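PDB 1XSZ: guanine nucleotide exchange protein from Legionella pneumophila, which probably acts as a guanine nucleotide exchange factor for ADP-ribosylation factor (Arf) GTPases, with a Sec7 domain and a C-terminal capping domain. Local coordinates for residues Leu97-Pro103 and Phe194-Val199. Numbering follows the deposited sequence.
Sequences LKTFKLP and FELNFV
Leu-97 CD1 sits over one face of the Phe-194 ring, almost above its centre, a CH-pi contact with 4.0 Å from CD1 to the centroid. Leu-102 CD1 covers one face of the Phe-198 ring, shifted toward its rim. Pro-103 O lies at the edge of that same ring, in its plane, 3.4 Å from Phe-198 CD2. The backbones meet in a single beta bridge between Leu-102 and Phe-198. The contact joins helix 89-98 of the Sec7 domain, and the chain that follows it, to the chain that leads from helix 179-191 to strand 204-208. It thus holds the connection toward the C-terminal capping domain against the Sec7 helices. Between the two rings, Leu-196 CD2 touches both Leu-97 CD1 and Leu-102 CD1, so the three leucines form one apolar strip. Phe-194 also packs on helix 131-149, and Phe-198 meets Ile-109 and the ring of Phe-290.

Where Lys-98 and Glu-195 meet, both partly exposed, the carboxylate lies against CG and CD of Lys-98. CG of Lys-98 is anti to its backbone N (chi1 175°), but the chain bends at its last two torsions. Its NZ is therefore 5.5 Å from Glu-195 OE1, and the pair makes no salt bridge.

Val-199 N donates to Leu-102 O at 2.9 Å. Leu-102 N donates to Asn-197 O at 2.8 Å. Water 1 bridges the two segments: it accepts from Asn-197 N at 2.9 Å, and it lies 2.7 Å from Leu-97 O and 2.8 Å from Phe-100 O.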
ATOM      1  N   LEU A  97      -5.384  -6.177  11.536  1.00 12.83           N
ATOM      2  CA  LEU A  97      -4.591  -6.635  10.398  1.00 12.14           C
ATOM      3  C   LEU A  97      -5.195  -7.824   9.661  1.00 13.57           C
ATOM      4  O   LEU A  97      -5.107  -7.905   8.433  1.00 13.92           O
ATOM      5  CB  LEU A  97      -3.166  -6.964  10.848  1.00 13.34           C
ATOM      6  CG  LEU A  97      -2.370  -5.760  11.363  1.00 13.05           C
ATOM      7  CD1 LEU A  97      -1.078  -6.246  11.988  1.00 14.81           C
ATOM      8  CD2 LEU A  97      -2.107  -4.774  10.225  1.00 15.54           C
ATOM      9  N   LYS A  98      -5.821  -8.737  10.398  1.00 13.81           N
ATOM     10  CA  LYS A  98      -6.426  -9.925   9.795  1.00 15.31           C
ATOM     11  C   LYS A  98      -7.700  -9.612   9.006  1.00 15.62           C
ATOM     12  O   LYS A  98      -8.179 -10.443   8.231  1.00 17.84           O
ATOM     13  CB  LYS A  98      -6.709 -10.959  10.898  1.00 18.18           C
ATOM     14  CG  LYS A  98      -7.444 -12.214  10.447  1.00 23.86           C
ATOM     15  CD  LYS A  98      -7.557 -13.215  11.594  1.00 27.56           C
ATOM     16  CE  LYS A  98      -8.278 -12.618  12.793  1.00 30.98           C
ATOM     17  NZ  LYS A  98      -9.683 -12.236  12.468  1.00 34.67           N
ATOM     18  N   THR A  99      -8.234  -8.409   9.187  1.00 14.81           N
ATOM     19  CA  THR A  99      -9.458  -7.981   8.511  1.00 16.64           C
ATOM     20  C   THR A  99      -9.280  -7.730   7.009  1.00 17.27           C
ATOM     21  O   THR A  99     -10.231  -7.846   6.234  1.00 18.15           O
ATOM     22  CB  THR A  99     -10.001  -6.675   9.153  1.00 18.09           C
ATOM     23  OG1 THR A  99     -10.295  -6.907  10.537  1.00 18.93           O
ATOM     24  CG2 THR A  99     -11.268  -6.207   8.445  1.00 19.24           C
ATOM     25  N   PHE A 100      -8.057  -7.417   6.599  1.00 14.78           N
ATOM     26  CA  PHE A 100      -7.787  -7.085   5.204  1.00 14.17           C
ATOM     27  C   PHE A 100      -7.007  -8.088   4.381  1.00 13.23           C
ATOM     28  O   PHE A 100      -6.360  -8.992   4.903  1.00 14.71           O
ATOM     29  CB  PHE A 100      -6.948  -5.800   5.114  1.00 14.64           C
ATOM     30  CG  PHE A 100      -7.461  -4.650   5.926  1.00 14.01           C
ATOM     31  CD1 PHE A 100      -7.127  -4.511   7.273  1.00 15.63           C
ATOM     32  CD2 PHE A 100      -8.251  -3.678   5.331  1.00 15.39           C
ATOM     33  CE1 PHE A 100      -7.579  -3.412   8.009  1.00 15.10           C
ATOM     34  CE2 PHE A 100      -8.707  -2.580   6.053  1.00 16.75           C
ATOM     35  CZ  PHE A 100      -8.369  -2.446   7.398  1.00 16.49           C
ATOM     36  N   LYS A 101      -7.101  -7.899   3.067  1.00 15.05           N
ATOM     37  CA  LYS A 101      -6.248  -8.615   2.133  1.00 14.65           C
ATOM     38  C   LYS A 101      -5.340  -7.388   2.019  1.00 13.20           C
ATOM     39  O   LYS A 101      -5.628  -6.413   1.308  1.00 13.93           O
ATOM     40  CB  LYS A 101      -6.959  -8.936   0.817  1.00 15.14           C
ATOM     41  CG  LYS A 101      -7.786 -10.212   0.916  1.00 18.56           C
ATOM     42  CD  LYS A 101      -8.101 -10.812  -0.443  1.00 22.94           C
ATOM     43  CE  LYS A 101      -8.823 -12.144  -0.303  1.00 26.40           C
ATOM     44  NZ  LYS A 101      -9.070 -12.767  -1.631  1.00 28.51           N
ATOM     45  N   LEU A 102      -4.274  -7.415   2.806  1.00 12.29           N
ATOM     46  CA  LEU A 102      -3.363  -6.289   2.911  1.00 12.24           C
ATOM     47  C   LEU A 102      -2.634  -5.883   1.654  1.00 12.47           C
ATOM     48  O   LEU A 102      -2.139  -6.730   0.910  1.00 12.22           O
ATOM     49  CB  LEU A 102      -2.334  -6.571   4.006  1.00 13.33           C
ATOM     50  CG  LEU A 102      -2.878  -6.712   5.436  1.00 12.19           C
ATOM     51  CD1 LEU A 102      -1.854  -7.415   6.313  1.00 14.27           C
ATOM     52  CD2 LEU A 102      -3.242  -5.344   5.987  1.00 14.32           C
ATOM     53  N   PRO A 103      -2.585  -4.574   1.374  0.50 10.23           N
ATOM     54  CA  PRO A 103      -1.874  -4.135   0.173  0.50 11.26           C
ATOM     55  C   PRO A 103      -0.397  -4.500   0.321  0.50 11.28           C
ATOM     56  O   PRO A 103       0.112  -4.615   1.437  0.50 11.12           O
ATOM     57  CB  PRO A 103      -2.105  -2.625   0.163  0.50 11.66           C
ATOM     58  CG  PRO A 103      -2.334  -2.293   1.617  0.50 13.37           C
ATOM     59  CD  PRO A 103      -3.192  -3.434   2.082  0.50 11.81           C
ATOM     60  N   PHE A 194       1.089 -12.554  14.325  1.00 13.49           N
ATOM     61  CA  PHE A 194      -0.013 -11.909  13.624  1.00 12.73           C
ATOM     62  C   PHE A 194      -0.400 -12.776  12.432  1.00 13.52           C
ATOM     63  O   PHE A 194       0.417 -13.541  11.923  1.00 15.56           O
ATOM     64  CB  PHE A 194       0.400 -10.546  13.055  1.00 13.11           C
ATOM     65  CG  PHE A 194       0.477  -9.442  14.071  1.00 12.36           C
ATOM     66  CD1 PHE A 194      -0.511  -9.287  15.039  1.00 14.57           C
ATOM     67  CD2 PHE A 194       1.512  -8.514  14.019  1.00 13.25           C
ATOM     68  CE1 PHE A 194      -0.467  -8.223  15.938  1.00 13.59           C
ATOM     69  CE2 PHE A 194       1.562  -7.448  14.911  1.00 13.75           C
ATOM     70  CZ  PHE A 194       0.569  -7.301  15.874  1.00 14.53           C
ATOM     71  N   GLU A 195      -1.650 -12.657  12.003  1.00 14.16           N
ATOM     72  CA  GLU A 195      -2.108 -13.363  10.813  1.00 15.08           C
ATOM     73  C   GLU A 195      -2.053 -12.275   9.743  1.00 15.30           C
ATOM     74  O   GLU A 195      -2.795 -11.294   9.802  1.00 15.81           O
ATOM     75  CB  GLU A 195      -3.545 -13.867  10.966  1.00 17.57           C
ATOM     76  CG  GLU A 195      -4.049 -14.574   9.710  1.00 22.50           C
ATOM     77  CD  GLU A 195      -5.480 -15.060   9.823  1.00 26.78           C
ATOM     78  OE1 GLU A 195      -5.794 -15.764  10.803  1.00 29.17           O
ATOM     79  OE2 GLU A 195      -6.290 -14.744   8.923  1.00 29.61           O
ATOM     80  N   LEU A 196      -1.159 -12.439   8.775  1.00 15.04           N
ATOM     81  CA  LEU A 196      -0.991 -11.445   7.721  1.00 14.24           C
ATOM     82  C   LEU A 196      -1.242 -12.051   6.353  1.00 14.69           C
ATOM     83  O   LEU A 196      -0.522 -12.954   5.919  1.00 18.29           O
ATOM     84  CB  LEU A 196       0.425 -10.868   7.777  1.00 15.08           C
ATOM     85  CG  LEU A 196       0.850 -10.262   9.116  1.00 14.47           C
ATOM     86  CD1 LEU A 196       2.337  -9.921   9.067  1.00 15.60           C
ATOM     87  CD2 LEU A 196       0.011  -9.030   9.418  1.00 17.45           C
ATOM     88  N   ASN A 197      -2.270 -11.552   5.680  1.00 13.62           N
ATOM     89  CA  ASN A 197      -2.631 -12.040   4.356  1.00 14.96           C
ATOM     90  C   ASN A 197      -2.504 -10.890   3.362  1.00 14.73           C
ATOM     91  O   ASN A 197      -3.351 -10.002   3.318  1.00 17.07           O
ATOM     92  CB  ASN A 197      -4.069 -12.569   4.383  1.00 17.99           C
ATOM     93  CG  ASN A 197      -4.274 -13.655   5.430  1.00 22.71           C
ATOM     94  OD1 ASN A 197      -5.216 -13.601   6.225  1.00 27.29           O
ATOM     95  ND2 ASN A 197      -3.396 -14.647   5.433  1.00 24.66           N
ATOM     96  N   PHE A 198      -1.434 -10.904   2.576  1.00 15.32           N
ATOM     97  CA  PHE A 198      -1.199  -9.855   1.589  1.00 15.08           C
ATOM     98  C   PHE A 198      -1.716 -10.220   0.210  1.00 17.16           C
ATOM     99  O   PHE A 198      -1.835 -11.399  -0.130  1.00 20.45           O
ATOM    100  CB  PHE A 198       0.300  -9.559   1.465  1.00 15.97           C
ATOM    101  CG  PHE A 198       0.902  -8.941   2.690  1.00 15.44           C
ATOM    102  CD1 PHE A 198       1.485  -9.734   3.677  1.00 16.86           C
ATOM    103  CD2 PHE A 198       0.864  -7.564   2.873  1.00 15.39           C
ATOM    104  CE1 PHE A 198       2.016  -9.159   4.826  1.00 17.20           C
ATOM    105  CE2 PHE A 198       1.392  -6.979   4.020  1.00 16.55           C
ATOM    106  CZ  PHE A 198       1.970  -7.780   5.000  1.00 16.60           C
ATOM    107  N   VAL A 199      -2.026  -9.199  -0.582  1.00 15.82           N
ATOM    108  CA  VAL A 199      -2.472  -9.414  -1.954  1.00 16.60           C
ATOM    109  C   VAL A 199      -1.269 -10.001  -2.697  1.00 18.13           C
ATOM    110  O   VAL A 199      -0.127  -9.720  -2.343  1.00 20.17           O
ATOM    111  CB  VAL A 199      -2.880  -8.082  -2.635  1.00 15.41           C
ATOM    112  CG1 VAL A 199      -4.046  -7.454  -1.897  1.00 17.41           C
ATOM    113  CG2 VAL A 199      -1.697  -7.116  -2.662  1.00 15.16           C
TER
HETATM  114  O   HOH W   1      -4.373  -9.884   6.732  1.00 17.82           O